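Long-range contacts in response regulator ChrA (Corynebacterium diphtheriae, PDB 4YN8), which probably binds DNA to regulate transcription, as the response regulator of a haem-sensing two-component system: residues 96-102 with 122-128; 149-153 with 163-167. The protein carries 1 engineered substitution. All coordinates share one frame; numbering follows the deposited sequence.

Contact 1: 96-102 with 122-128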
loop_
_atom_site.group_PDB
_atom_site.type_symbol
_atom_site.label_atom_id
_atom_site.label_comp_id
_atom_site.label_asym_id
_atom_site.label_seq_id
_atom_site.Cartn_x
_atom_site.Cartn_y
_atom_site.Cartn_z
ATOM N N GLY A 96 11.101 -1.806 0.827
ATOM C CA GLY A 96 12.255 -2.020 1.690
ATOM C C GLY A 96 13.080 -0.819 2.067
ATOM O O GLY A 96 14.350 -0.866 2.097
ATOM N N ALA A 97 12.406 0.284 2.385
ATOM C CA ALA A 97 13.086 1.423 2.977
ATOM C C ALA A 97 13.714 1.012 4.307
ATOM O O ALA A 97 13.211 0.133 4.981
ATOM C CB ALA A 97 12.109 2.535 3.217
ATOM N N MET A 98 14.787 1.686 4.672
ATOM C CA MET A 98 15.456 1.476 5.953
ATOM C C MET A 98 14.470 1.632 7.100
ATOM O O MET A 98 14.428 0.760 7.994
ATOM C CB MET A 98 16.638 2.413 6.105
ATOM C CG MET A 98 17.481 2.264 7.340
ATOM S SD MET A 98 18.286 0.647 7.491
ATOM C CE MET A 98 19.190 0.539 5.986
ATOM N N GLY A 99 13.661 2.702 7.067
ATOM C CA GLY A 99 12.692 2.936 8.142
ATOM C C GLY A 99 11.318 3.321 7.678
ATOM O O GLY A 99 11.140 3.812 6.553
ATOM N N TYR A 100 10.351 3.116 8.569
ATOM C CA TYR A 100 8.952 3.455 8.341
ATOM C C TYR A 100 8.447 4.024 9.675
ATOM O O TYR A 100 8.743 3.465 10.743
ATOM C CB TYR A 100 8.097 2.207 8.029
ATOM C CG TYR A 100 8.457 1.544 6.733
ATOM C CD1 TYR A 100 9.506 0.642 6.646
ATOM C CD2 TYR A 100 7.808 1.895 5.610
ATOM C CE1 TYR A 100 9.901 0.134 5.438
ATOM C CE2 TYR A 100 8.123 1.322 4.378
ATOM C CZ TYR A 100 9.190 0.477 4.310
ATOM O OH TYR A 100 9.528 -0.026 3.090
ATOM N N LEU A 101 7.656 5.073 9.583
ATOM C CA LEU A 101 7.055 5.710 10.768
ATOM C C LEU A 101 5.804 6.424 10.368
ATOM O O LEU A 101 5.654 6.832 9.213
ATOM C CB LEU A 101 8.043 6.706 11.388
ATOM C CG LEU A 101 7.734 7.125 12.827
ATOM C CD1 LEU A 101 7.999 6.014 13.811
ATOM C CD2 LEU A 101 8.559 8.383 13.188
ATOM N N LEU A 102 4.855 6.575 11.293
ATOM C CA LEU A 102 3.729 7.429 11.017
ATOM C C LEU A 102 4.031 8.891 11.256
ATOM O O LEU A 102 4.777 9.236 12.144
ATOM C CB LEU A 102 2.495 7.037 11.832
ATOM C CG LEU A 102 1.962 5.630 11.610
ATOM C CD1 LEU A 102 0.729 5.403 12.487
ATOM C CD2 LEU A 102 1.637 5.399 10.171
ATOM N N ARG A 122 17.184 -0.776 11.002
ATOM C CA ARG A 122 15.806 -0.782 10.526
ATOM C C ARG A 122 14.856 -0.178 11.532
ATOM O O ARG A 122 15.004 -0.416 12.745
ATOM C CB ARG A 122 15.277 -2.196 10.299
ATOM C CG ARG A 122 15.760 -3.008 9.182
ATOM C CD ARG A 122 15.870 -2.352 7.853
ATOM N NE ARG A 122 14.677 -2.085 7.064
ATOM C CZ ARG A 122 13.948 -2.985 6.407
ATOM N NH1 ARG A 122 14.097 -4.311 6.610
ATOM N NH2 ARG A 122 12.968 -2.553 5.642
ATOM N N THR A 123 13.849 0.578 11.073
ATOM C CA THR A 123 12.719 0.981 11.908
ATOM C C THR A 123 11.492 0.434 11.281
ATOM O O THR A 123 11.011 0.952 10.326
ATOM C CB THR A 123 12.588 2.508 12.063
ATOM O OG1 THR A 123 13.797 3.010 12.624
ATOM C CG2 THR A 123 11.389 2.920 12.951
ATOM N N LEU A 124 10.996 -0.682 11.811
ATOM C CA LEU A 124 9.740 -1.249 11.322
ATOM C C LEU A 124 8.674 -0.942 12.347
ATOM O O LEU A 124 8.297 -1.783 13.197
ATOM C CB LEU A 124 9.919 -2.736 11.099
ATOM C CG LEU A 124 11.077 -3.114 10.205
ATOM C CD1 LEU A 124 11.137 -4.638 10.024
ATOM C CD2 LEU A 124 10.962 -2.413 8.859
ATOM N N ALA A 125 8.236 0.301 12.341
ATOM C CA ALA A 125 7.475 0.798 13.473
ATOM C C ALA A 125 6.198 -0.037 13.652
ATOM O O ALA A 125 5.436 -0.275 12.688
ATOM C CB ALA A 125 7.110 2.265 13.287
ATOM N N PRO A 126 5.915 -0.456 14.895
ATOM C CA PRO A 126 4.700 -1.258 15.119
ATOM C C PRO A 126 3.437 -0.604 14.623
ATOM O O PRO A 126 2.529 -1.300 14.163
ATOM C CB PRO A 126 4.692 -1.439 16.691
ATOM C CG PRO A 126 6.139 -1.458 17.003
ATOM C CD PRO A 126 6.780 -0.427 16.092
ATOM N N GLU A 127 3.346 0.737 14.699
ATOM C CA GLU A 127 2.169 1.416 14.241
ATOM C C GLU A 127 1.990 1.313 12.729
ATOM O O GLU A 127 0.887 1.311 12.242
ATOM C CB GLU A 127 2.187 2.880 14.660
ATOM C CG GLU A 127 2.198 3.070 16.184
ATOM C CD GLU A 127 3.540 2.867 16.865
ATOM O OE1 GLU A 127 4.599 2.578 16.207
ATOM O OE2 GLU A 127 3.551 2.980 18.135
ATOM N N VAL A 128 3.114 1.281 12.007
ATOM C CA VAL A 128 3.054 1.105 10.582
ATOM C C VAL A 128 2.631 -0.338 10.250
ATOM O O VAL A 128 1.809 -0.572 9.371
ATOM C CB VAL A 128 4.376 1.496 9.889
ATOM C CG1 VAL A 128 4.305 1.181 8.413
ATOM C CG2 VAL A 128 4.639 3.010 10.092
#
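The side chain of Arg122 curls back to bring its guanidinium edge to the turn that leads into strand 99-102. Its NH2 donates to Ala97 O at 2.8 Å with the acceptor close to the guanidinium plane, while NE reaches Met98 O at 3.0 Å from above the carbonyl plane. From the opposite face of that plane Thr123 N donates to the same oxygen, so Met98 O is gripped twice. Bends at chi2 and chi3 (-45° and -75°) fold the arginine back, a shape that a long, flexible chain with several donors can adopt. The return bond of this parallel pairing runs from Tyr100 N to Thr123 O (2.9 Å). Gly99, having no side chain, lets Thr123 approach to 4.2 Å between CA atoms.

The hydrocarbon end is tighter and largely buried. Val128 presses CG2 against Leu101 C (3.6 Å) and meets Leu102 CD2, while its CG1 touches Tyr100 CB at 3.9 Å; the branched side chain thus offers one methyl to Tyr100 and the other to Leu102. Small Ala125, at the N-cap of helix 126-136, brings CB to 3.3 Å from Tyr100 O. By contrast, Arg122, Leu124 and Glu127 lie at the exposed margin, where Glu127 meets Leu102 CD1 through its CB.

Tyr100 matches the aromatic switch position of receiver domains; its hydroxyl is hydrogen-bonded to Ala92 O and accepts from Ala97 N. Strand 99-102 lies between strand 77-81 and the short outermost strand 123-124, with helix 107-119 making the beta-alpha-beta crossover and receiving Leu101 and Thr123.

Contact 2: 149-153 with 163-167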
loop_
_atom_site.group_PDB
_atom_site.type_symbol
_atom_site.label_atom_id
_atom_site.label_comp_id
_atom_site.label_asym_id
_atom_site.label_seq_id
_atom_site.Cartn_x
_atom_site.Cartn_y
_atom_site.Cartn_z
ATOM N N GLU A 149 -27.343 -19.842 -6.297
ATOM C CA GLU A 149 -28.322 -20.276 -7.275
ATOM C C GLU A 149 -27.733 -20.371 -8.624
ATOM O O GLU A 149 -27.964 -21.351 -9.355
ATOM C CB GLU A 149 -29.482 -19.258 -7.332
ATOM C CG GLU A 149 -30.639 -19.666 -8.202
ATOM C CD GLU A 149 -31.757 -18.605 -8.189
ATOM O OE1 GLU A 149 -31.450 -17.383 -8.055
ATOM O OE2 GLU A 149 -32.926 -18.984 -8.349
ATOM N N ILE A 150 -26.926 -19.385 -9.016
ATOM C CA ILE A 150 -26.278 -19.480 -10.303
ATOM C C ILE A 150 -25.349 -20.688 -10.375
ATOM O O ILE A 150 -25.325 -21.386 -11.406
ATOM C CB ILE A 150 -25.521 -18.167 -10.622
ATOM C CG1 ILE A 150 -26.552 -17.083 -11.021
ATOM C CG2 ILE A 150 -24.534 -18.331 -11.736
ATOM C CD1 ILE A 150 -25.953 -15.713 -11.083
ATOM N N LEU A 151 -24.537 -20.875 -9.340
ATOM C CA LEU A 151 -23.622 -22.071 -9.341
ATOM C C LEU A 151 -24.381 -23.392 -9.450
ATOM O O LEU A 151 -23.962 -24.300 -10.224
ATOM C CB LEU A 151 -22.732 -22.047 -8.117
ATOM C CG LEU A 151 -21.624 -21.021 -8.184
ATOM C CD1 LEU A 151 -21.150 -20.770 -6.750
ATOM C CD2 LEU A 151 -20.477 -21.483 -9.076
ATOM N N GLN A 152 -25.477 -23.515 -8.721
ATOM C CA GLN A 152 -26.296 -24.759 -8.731
ATOM C C GLN A 152 -26.825 -25.004 -10.137
ATOM O O GLN A 152 -26.898 -26.156 -10.615
ATOM C CB GLN A 152 -27.420 -24.663 -7.739
ATOM C CG GLN A 152 -26.906 -24.750 -6.317
ATOM C CD GLN A 152 -27.919 -24.491 -5.276
ATOM O OE1 GLN A 152 -28.871 -23.711 -5.467
ATOM N NE2 GLN A 152 -27.813 -25.214 -4.193
ATOM N N ASN A 153 -27.203 -23.932 -10.833
ATOM C CA ASN A 153 -27.621 -24.106 -12.237
ATOM C C ASN A 153 -26.487 -24.304 -13.228
ATOM O O ASN A 153 -26.650 -25.063 -14.220
ATOM C CB ASN A 153 -28.563 -22.945 -12.647
ATOM C CG ASN A 153 -29.912 -23.036 -11.970
ATOM O OD1 ASN A 153 -30.168 -22.468 -10.898
ATOM N ND2 ASN A 153 -30.762 -23.799 -12.548
ATOM N N LEU A 163 -29.471 -19.729 -18.252
ATOM C CA LEU A 163 -29.487 -19.193 -16.906
ATOM C C LEU A 163 -30.358 -17.971 -16.877
ATOM O O LEU A 163 -31.147 -17.825 -15.988
ATOM C CB LEU A 163 -28.081 -18.794 -16.428
ATOM C CG LEU A 163 -27.120 -19.926 -16.063
ATOM C CD1 LEU A 163 -25.704 -19.452 -15.798
ATOM C CD2 LEU A 163 -27.670 -20.643 -14.860
ATOM N N ALA A 164 -30.191 -17.097 -17.862
ATOM C CA ALA A 164 -30.990 -15.873 -17.939
ATOM C C ALA A 164 -32.457 -16.200 -18.019
ATOM O O ALA A 164 -33.282 -15.601 -17.315
ATOM C CB ALA A 164 -30.541 -15.050 -19.137
ATOM N N ALA A 165 -32.798 -17.166 -18.859
ATOM C CA ALA A 165 -34.192 -17.515 -19.077
ATOM C C ALA A 165 -34.807 -18.128 -17.813
ATOM O O ALA A 165 -35.931 -17.788 -17.401
ATOM C CB ALA A 165 -34.281 -18.467 -20.255
ATOM N N LYS A 166 -34.048 -18.991 -17.144
ATOM C CA LYS A 166 -34.549 -19.674 -15.974
ATOM C C LYS A 166 -34.687 -18.772 -14.758
ATOM O O LYS A 166 -35.654 -18.892 -13.974
ATOM C CB LYS A 166 -33.634 -20.862 -15.688
ATOM C CG LYS A 166 -34.179 -21.735 -14.580
ATOM C CD LYS A 166 -33.353 -22.986 -14.373
ATOM C CE LYS A 166 -33.837 -23.705 -13.114
ATOM N NZ LYS A 166 -33.184 -25.039 -13.124
ATOM N N LEU A 167 -33.736 -17.862 -14.587
ATOM C CA LEU A 167 -33.693 -17.009 -13.400
ATOM C C LEU A 167 -34.396 -15.647 -13.617
ATOM O O LEU A 167 -34.519 -14.840 -12.682
ATOM C CB LEU A 167 -32.228 -16.753 -12.986
ATOM C CG LEU A 167 -31.510 -18.079 -12.654
ATOM C CD1 LEU A 167 -30.097 -17.828 -12.161
ATOM C CD2 LEU A 167 -32.260 -18.914 -11.652
#
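Asn153 and Leu163 make the closest approach of the two backbones, with CB of the asparagine only 3.3 Å from CD2 of the leucine. Asn153 has the most surface buried here, and it is the foot of its side chain that supplies the apolar surface, CB lying against the leucine methyl. The short side chain suits a buried place between that methyl and the chain of the exposed Lys166. Lys166 runs fully extended, its torsions all near 180°, and crosses the end of the Asn153 side chain at an angle.

Leu167 comes second. Its first torsion (chi1 -60°) turns CG toward helix 145-155, where the branch at CG lets CD1 meet Ile150 CG1 at 3.8 Å and CD2 lie 3.4 Å from Glu149 OE2. Glu149 stretches out in the reverse direction past it, a long chain whose CG and carboxylate end lie along the methyl; OE1 forms a salt bridge with Arg146, which also touches Leu167.

These helices, whose axes, over these segments, come within 11.2 Å, with 123° between their N-to-C directions, are the first two of the four-helix LuxR-type DNA-binding domain; helix 160-167 is the scaffold helix of the helix-turn-helix, and 171-185 the probable recognition helix.

Leu163, buried, is the third main contributor. While CD2 meets the asparagine, CD1 comes within a loose 4.4 Å of Ile150 CG2, two branched hydrocarbon chains suited to a site closed off from water. Both side chains also reach helix 171-185, Leu163 touching Val174 and Ile150 touching His177 and Leu178.

In the fold
The two contacts belong to separate domains and follow one another along the chain, contact 1 closing before contact 2 opens. Their centres are 50 Å apart, on opposite sides of the chain's centre, and their nearest atoms remain about 35 Å from each other, so they do not touch in this extended form. Helix 126-136, which starts within contact 1, is followed in the chain by helix 145-155 of contact 2. Each contact has a bound magnesium ion about 10 Å away, measured from the side chain of Leu102 in contact 1 and of Asn153 in contact 2. In the receiver domain, Asp12, His14 and Asp54 form one magnesium site.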